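Local structure of transcriptional regulator, TetR family (Marinobacter aquaeolei, 3NNR) at residues E59-V64 against T120-A125; I52-F57 against R113-E118. The protein probably binds DNA as a dimeric, all-helical regulator of transcription of the TetR family. All blocks are in the same frame, centred on the assembly; numbering follows the deposited sequence.

Interaction 1: residues E59-V64 against T120-A125; sequences EYEKLV and TNRCLA
E61 and R122 reach for each other from two neighbouring helices, and their side chains meet at about a right angle. E61 OE2 accepts a nearly straight hydrogen bond from R122 NH2 (2.8 Å, 170° at the hydrogen), a charge-assisted bond, that is, a salt bridge between carboxylate and guanidinium. The two planes are clearly turned against each other and R122 NH1 stays 3.6 Å from E61 OE2, so the contact is a single-pronged one. The acceptor lies close to the guanidinium plane of R122, whereas NH2 comes to OE2 on its anti side and 31° out of the carboxylate plane. The salt bridge of R122 NH1 is made with D65 OD2, and the arginine thus joins two carboxylates of the same helix. Two torsions account for this placement. E61 has CG anti to its backbone N and an extended chain, which carries the carboxylate across the gap although the side chain does not start out pointing at the other helix. R122 bends at chi3 (-93°), and E61 CG then lies at the guanidinium edge, 3.7 Å from R122 NH1.

About one turn on from E61, V64 meets C123, the residue next to R122: V64 CG1 touches C123 SG at 4.0 Å, a single apolar contact. The other methyl, V64 CG2, is 3.6 Å above the ring plane of Y60, toward its rim; Y60 OH hydrogen-bonds an unidentified ligand, probably from the crystallisation liquor. F119 packs against both E61 and V64. In the TetR fold this is where helix 49-67, which follows the predicted helix-turn-helix, packs on helix 110-136 of the C-terminal regulatory domain. T120 and L124 pack on helix 145-160, at W156 and, for L124, also L153, while T120 also meets F165 of the second subunit.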
loop_
_atom_site.group_PDB
_atom_site.type_symbol
_atom_site.label_atom_id
_atom_site.label_comp_id
_atom_site.label_asym_id
_atom_site.label_seq_id
_atom_site.Cartn_x
_atom_site.Cartn_y
_atom_site.Cartn_z
ATOM N N GLU A 59 0.019 -21.464 -4.211
ATOM C CA GLU A 59 0.948 -21.528 -5.356
ATOM C C GLU A 59 1.841 -20.277 -5.361
ATOM O O GLU A 59 3.011 -20.396 -5.659
ATOM C CB GLU A 59 0.267 -21.667 -6.736
ATOM C CG GLU A 59 -0.691 -22.882 -6.981
ATOM C CD GLU A 59 -0.057 -24.277 -6.825
ATOM O OE1 GLU A 59 1.165 -24.434 -7.095
ATOM O OE2 GLU A 59 -0.806 -25.229 -6.448
ATOM N N TYR A 60 1.276 -19.107 -5.056
ATOM C CA TYR A 60 2.012 -17.821 -4.975
ATOM C C TYR A 60 3.039 -17.895 -3.846
ATOM O O TYR A 60 4.204 -17.584 -4.055
ATOM C CB TYR A 60 1.042 -16.646 -4.758
ATOM C CG TYR A 60 1.663 -15.254 -4.561
ATOM C CD1 TYR A 60 2.464 -14.634 -5.543
ATOM C CD2 TYR A 60 1.428 -14.546 -3.410
ATOM C CE1 TYR A 60 3.037 -13.329 -5.328
ATOM C CE2 TYR A 60 1.968 -13.303 -3.201
ATOM C CZ TYR A 60 2.764 -12.684 -4.148
ATOM O OH TYR A 60 3.227 -11.416 -3.809
ATOM N N GLU A 61 2.590 -18.355 -2.682
ATOM C CA GLU A 61 3.430 -18.572 -1.498
ATOM C C GLU A 61 4.636 -19.465 -1.845
ATOM O O GLU A 61 5.775 -19.107 -1.546
ATOM C CB GLU A 61 2.580 -19.207 -0.387
ATOM C CG GLU A 61 3.247 -19.360 0.973
ATOM C CD GLU A 61 2.420 -20.146 1.980
ATOM O OE1 GLU A 61 1.724 -21.132 1.610
ATOM O OE2 GLU A 61 2.524 -19.794 3.171
ATOM N N LYS A 62 4.389 -20.603 -2.497
ATOM C CA LYS A 62 5.479 -21.515 -2.916
ATOM C C LYS A 62 6.454 -20.842 -3.863
ATOM O O LYS A 62 7.656 -21.068 -3.772
ATOM C CB LYS A 62 4.954 -22.789 -3.598
ATOM C CG LYS A 62 4.424 -23.866 -2.652
ATOM C CD LYS A 62 3.721 -25.033 -3.417
ATOM C CE LYS A 62 2.872 -25.906 -2.463
ATOM N NZ LYS A 62 1.692 -26.545 -3.133
ATOM N N LEU A 63 5.928 -20.015 -4.757
ATOM C CA LEU A 63 6.730 -19.330 -5.767
ATOM C C LEU A 63 7.666 -18.318 -5.122
ATOM O O LEU A 63 8.869 -18.354 -5.347
ATOM C CB LEU A 63 5.826 -18.609 -6.781
ATOM C CG LEU A 63 6.423 -18.310 -8.148
ATOM C CD1 LEU A 63 6.459 -19.632 -8.914
ATOM C CD2 LEU A 63 5.636 -17.219 -8.910
ATOM N N VAL A 64 7.106 -17.454 -4.282
ATOM C CA VAL A 64 7.879 -16.398 -3.617
ATOM C C VAL A 64 8.926 -16.993 -2.657
ATOM O O VAL A 64 10.087 -16.556 -2.668
ATOM C CB VAL A 64 6.955 -15.390 -2.949
ATOM C CG1 VAL A 64 7.739 -14.371 -2.153
ATOM C CG2 VAL A 64 6.062 -14.724 -4.027
ATOM N N THR A 120 4.214 -13.250 5.350
ATOM C CA THR A 120 4.709 -11.878 5.491
ATOM C C THR A 120 5.969 -11.845 6.384
ATOM O O THR A 120 6.965 -11.212 5.998
ATOM C CB THR A 120 3.566 -10.962 5.923
ATOM O OG1 THR A 120 2.632 -10.952 4.842
ATOM C CG2 THR A 120 4.022 -9.491 6.243
ATOM N N ASN A 121 5.964 -12.584 7.502
ATOM C CA ASN A 121 7.156 -12.690 8.365
ATOM C C ASN A 121 8.362 -13.350 7.673
ATOM O O ASN A 121 9.495 -12.909 7.888
ATOM C CB ASN A 121 6.850 -13.394 9.691
ATOM C CG ASN A 121 5.910 -12.574 10.615
ATOM O OD1 ASN A 121 5.428 -11.498 10.269
ATOM N ND2 ASN A 121 5.657 -13.111 11.794
ATOM N N ARG A 122 8.119 -14.383 6.858
ATOM C CA ARG A 122 9.173 -15.033 6.060
ATOM C C ARG A 122 9.757 -14.039 5.052
ATOM O O ARG A 122 10.992 -13.930 4.917
ATOM C CB ARG A 122 8.661 -16.285 5.321
ATOM C CG ARG A 122 8.648 -17.555 6.170
ATOM C CD ARG A 122 8.155 -18.827 5.443
ATOM N NE ARG A 122 6.715 -19.011 5.646
ATOM C CZ ARG A 122 5.764 -19.119 4.712
ATOM N NH1 ARG A 122 6.043 -19.152 3.418
ATOM N NH2 ARG A 122 4.486 -19.249 5.099
ATOM N N CYS A 123 8.872 -13.324 4.356
ATOM C CA CYS A 123 9.300 -12.327 3.376
ATOM C C CYS A 123 10.137 -11.226 4.042
ATOM O O CYS A 123 11.253 -10.945 3.583
ATOM C CB CYS A 123 8.111 -11.754 2.603
ATOM S SG CYS A 123 7.324 -12.983 1.525
ATOM N N LEU A 124 9.634 -10.689 5.154
ATOM C CA LEU A 124 10.358 -9.686 5.952
ATOM C C LEU A 124 11.702 -10.220 6.443
ATOM O O LEU A 124 12.688 -9.487 6.442
ATOM C CB LEU A 124 9.536 -9.224 7.169
ATOM C CG LEU A 124 8.299 -8.365 6.945
ATOM C CD1 LEU A 124 7.550 -8.231 8.264
ATOM C CD2 LEU A 124 8.722 -7.006 6.402
ATOM N N ALA A 125 11.717 -11.479 6.894
ATOM C CA ALA A 125 12.942 -12.137 7.341
ATOM C C ALA A 125 13.939 -12.359 6.177
ATOM O O ALA A 125 15.143 -12.475 6.412
ATOM C CB ALA A 125 12.610 -13.463 8.042
#

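Interaction 2: residues I52-F57 against R113-E118; sequences IIYEIF and RQDYRE
Y54 and F57 both leave helix 49-67 with CG anti to the backbone N (chi1 167° for F57), which sends the two rings across to D115 and Y116. D115 has the other setting: its CG is anti to the carbonyl carbon, bringing the carboxylate to the phenol. Y54 OH donates a hydrogen bond to D115 OD2, with 2.5 Å between the oxygens. The hydroxyl approaches OD2 on its syn side, 30° out of the carboxylate plane, and the ring and carboxylate planes are clearly turned against each other. Relative to the tyrosine ring, D115 OD2 lies at the edge, near its plane, and is also 3.2 Å from Y54 CE1. R111 makes a cation-pi contact with the same ring, and its positive charge may strengthen the phenol as a donor.

In the TetR fold, helix 49-67 leads from the N-terminal helix-turn-helix domain into the regulatory domain, and here it runs nearly parallel to helix 110-136. The axes of the two short segments are inclined by 19° and come within 11.4 Å of each other, a separation bridged by side chains. F57 fills part of it: its CE2 is 3.8 Å from D115 CB, and its CE1 is equally far from Y116 CD1. Both partners meet the phenylalanine ring obliquely, whereas F57 CE1 reaches Y116 at the edge of the tyrosine ring; the two side chains cross at about a right angle. F98 meets both rings, edge-to-face with Y116, and L112 packs against Y54 and F57. Y116 additionally touches T168 of the second subunit, and its OH makes a weak hydrogen bond to an unidentified ligand, probably from the crystallisation liquor.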
loop_
_atom_site.group_PDB
_atom_site.type_symbol
_atom_site.label_atom_id
_atom_site.label_comp_id
_atom_site.label_asym_id
_atom_site.label_seq_id
_atom_site.Cartn_x
_atom_site.Cartn_y
_atom_site.Cartn_z
ATOM N N ILE A 52 -10.823 -22.075 -3.854
ATOM C CA ILE A 52 -10.080 -21.760 -5.075
ATOM C C ILE A 52 -8.999 -20.764 -4.706
ATOM O O ILE A 52 -7.817 -21.011 -4.947
ATOM C CB ILE A 52 -10.964 -21.203 -6.236
ATOM C CG1 ILE A 52 -11.974 -22.282 -6.693
ATOM C CG2 ILE A 52 -10.110 -20.844 -7.442
ATOM C CD1 ILE A 52 -12.984 -21.818 -7.803
ATOM N N ILE A 53 -9.410 -19.678 -4.053
ATOM C CA ILE A 53 -8.495 -18.597 -3.682
ATOM C C ILE A 53 -7.342 -19.092 -2.795
ATOM O O ILE A 53 -6.179 -18.722 -3.032
ATOM C CB ILE A 53 -9.250 -17.451 -3.000
ATOM C CG1 ILE A 53 -10.204 -16.769 -3.992
ATOM C CG2 ILE A 53 -8.268 -16.385 -2.443
ATOM C CD1 ILE A 53 -11.182 -15.811 -3.310
ATOM N N TYR A 54 -7.651 -19.943 -1.811
ATOM C CA TYR A 54 -6.624 -20.443 -0.893
ATOM C C TYR A 54 -5.543 -21.208 -1.654
ATOM O O TYR A 54 -4.344 -20.984 -1.450
ATOM C CB TYR A 54 -7.224 -21.337 0.176
ATOM C CG TYR A 54 -6.249 -21.850 1.217
ATOM C CD1 TYR A 54 -5.522 -20.962 2.000
ATOM C CD2 TYR A 54 -6.139 -23.212 1.515
ATOM C CE1 TYR A 54 -4.645 -21.399 3.001
ATOM C CE2 TYR A 54 -5.256 -23.678 2.553
ATOM C CZ TYR A 54 -4.523 -22.756 3.280
ATOM O OH TYR A 54 -3.657 -23.147 4.258
ATOM N N GLU A 55 -5.971 -22.094 -2.541
ATOM C CA GLU A 55 -5.018 -22.880 -3.329
ATOM C C GLU A 55 -4.204 -22.023 -4.298
ATOM O O GLU A 55 -3.021 -22.267 -4.469
ATOM C CB GLU A 55 -5.697 -24.047 -4.032
ATOM C CG GLU A 55 -4.626 -24.980 -4.714
ATOM C CD GLU A 55 -5.020 -26.420 -4.822
ATOM O OE1 GLU A 55 -5.979 -26.808 -4.102
ATOM O OE2 GLU A 55 -4.349 -27.166 -5.602
ATOM N N ILE A 56 -4.816 -21.010 -4.903
ATOM C CA ILE A 56 -4.073 -20.063 -5.724
ATOM C C ILE A 56 -2.996 -19.378 -4.857
ATOM O O ILE A 56 -1.833 -19.294 -5.267
ATOM C CB ILE A 56 -4.974 -18.997 -6.344
ATOM C CG1 ILE A 56 -5.892 -19.606 -7.422
ATOM C CG2 ILE A 56 -4.131 -17.893 -6.939
ATOM C CD1 ILE A 56 -7.004 -18.615 -7.967
ATOM N N PHE A 57 -3.386 -18.895 -3.679
ATOM C CA PHE A 57 -2.422 -18.299 -2.752
ATOM C C PHE A 57 -1.273 -19.257 -2.404
ATOM O O PHE A 57 -0.103 -18.855 -2.381
ATOM C CB PHE A 57 -3.070 -17.832 -1.450
ATOM C CG PHE A 57 -2.070 -17.523 -0.390
ATOM C CD1 PHE A 57 -1.341 -16.341 -0.444
ATOM C CD2 PHE A 57 -1.805 -18.418 0.615
ATOM C CE1 PHE A 57 -0.381 -16.061 0.497
ATOM C CE2 PHE A 57 -0.835 -18.148 1.559
ATOM C CZ PHE A 57 -0.129 -16.958 1.497
ATOM N N ARG A 113 -5.703 -15.972 6.297
ATOM C CA ARG A 113 -5.233 -14.941 7.226
ATOM C C ARG A 113 -4.024 -15.442 8.011
ATOM O O ARG A 113 -3.007 -14.754 8.096
ATOM C CB ARG A 113 -6.367 -14.584 8.205
ATOM C CG ARG A 113 -6.140 -13.415 9.168
ATOM C CD ARG A 113 -7.231 -13.470 10.277
ATOM N NE ARG A 113 -8.597 -13.575 9.719
ATOM C CZ ARG A 113 -9.671 -14.133 10.316
ATOM N NH1 ARG A 113 -9.613 -14.701 11.544
ATOM N NH2 ARG A 113 -10.838 -14.149 9.655
ATOM N N GLN A 114 -4.137 -16.647 8.564
ATOM C CA GLN A 114 -3.040 -17.261 9.327
ATOM C C GLN A 114 -1.801 -17.412 8.421
ATOM O O GLN A 114 -0.766 -16.789 8.691
ATOM C CB GLN A 114 -3.501 -18.592 9.957
ATOM C CG GLN A 114 -2.455 -19.468 10.674
ATOM C CD GLN A 114 -1.921 -18.872 11.969
ATOM O OE1 GLN A 114 -2.089 -19.477 13.024
ATOM N NE2 GLN A 114 -1.284 -17.687 11.903
ATOM N N ASP A 115 -1.942 -18.139 7.313
ATOM C CA ASP A 115 -0.823 -18.362 6.374
ATOM C C ASP A 115 -0.195 -17.042 5.860
ATOM O O ASP A 115 1.026 -16.911 5.863
ATOM C CB ASP A 115 -1.258 -19.229 5.176
ATOM C CG ASP A 115 -1.702 -20.636 5.568
ATOM O OD1 ASP A 115 -1.875 -20.953 6.775
ATOM O OD2 ASP A 115 -1.871 -21.433 4.629
ATOM N N TYR A 116 -1.020 -16.067 5.478
ATOM C CA TYR A 116 -0.504 -14.771 4.983
ATOM C C TYR A 116 0.331 -14.004 6.023
ATOM O O TYR A 116 1.387 -13.453 5.670
ATOM C CB TYR A 116 -1.601 -13.852 4.410
ATOM C CG TYR A 116 -0.999 -12.672 3.664
ATOM C CD1 TYR A 116 -0.290 -12.878 2.503
ATOM C CD2 TYR A 116 -1.093 -11.359 4.141
ATOM C CE1 TYR A 116 0.303 -11.834 1.811
ATOM C CE2 TYR A 116 -0.494 -10.281 3.437
ATOM C CZ TYR A 116 0.197 -10.549 2.262
ATOM O OH TYR A 116 0.828 -9.588 1.494
ATOM N N ARG A 117 -0.122 -13.992 7.280
ATOM C CA ARG A 117 0.639 -13.383 8.398
ATOM C C ARG A 117 2.023 -14.049 8.440
ATOM O O ARG A 117 3.031 -13.365 8.451
ATOM C CB ARG A 117 -0.108 -13.542 9.761
ATOM C CG ARG A 117 0.586 -13.005 11.090
ATOM C CD ARG A 117 -0.030 -13.589 12.432
ATOM N N GLU A 118 2.056 -15.378 8.403
ATOM C CA GLU A 118 3.314 -16.145 8.505
ATOM C C GLU A 118 4.238 -15.967 7.302
ATOM O O GLU A 118 5.465 -15.929 7.454
ATOM C CB GLU A 118 3.027 -17.623 8.752
ATOM C CG GLU A 118 2.452 -17.865 10.127
ATOM C CD GLU A 118 2.203 -19.342 10.425
ATOM O OE1 GLU A 118 1.666 -20.078 9.544
ATOM O OE2 GLU A 118 2.532 -19.753 11.565
#

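Overall arrangement
From the N terminus, the chain passes through the predicted helix-turn-helix and enters helix 49-67, which supplies first 52-57 and then 59-64. Later it enters helix 110-136, where 113-118 precedes 120-125. Each contact closes a loop with 55 intervening residues, 42 of them helical. The segments alternate, so the loops cross instead of nesting, as expected for two helices aligned in the same direction. Interaction 2 lies nearer the DNA-binding end, and interaction 1 is closer to the centre of the chain. Their centres are 11 Å apart, and E61 OE2 and R122 NH2 both approach D115 O at 4.2 Å. Together they tie the connecting helix to the regulatory domain at two successive levels.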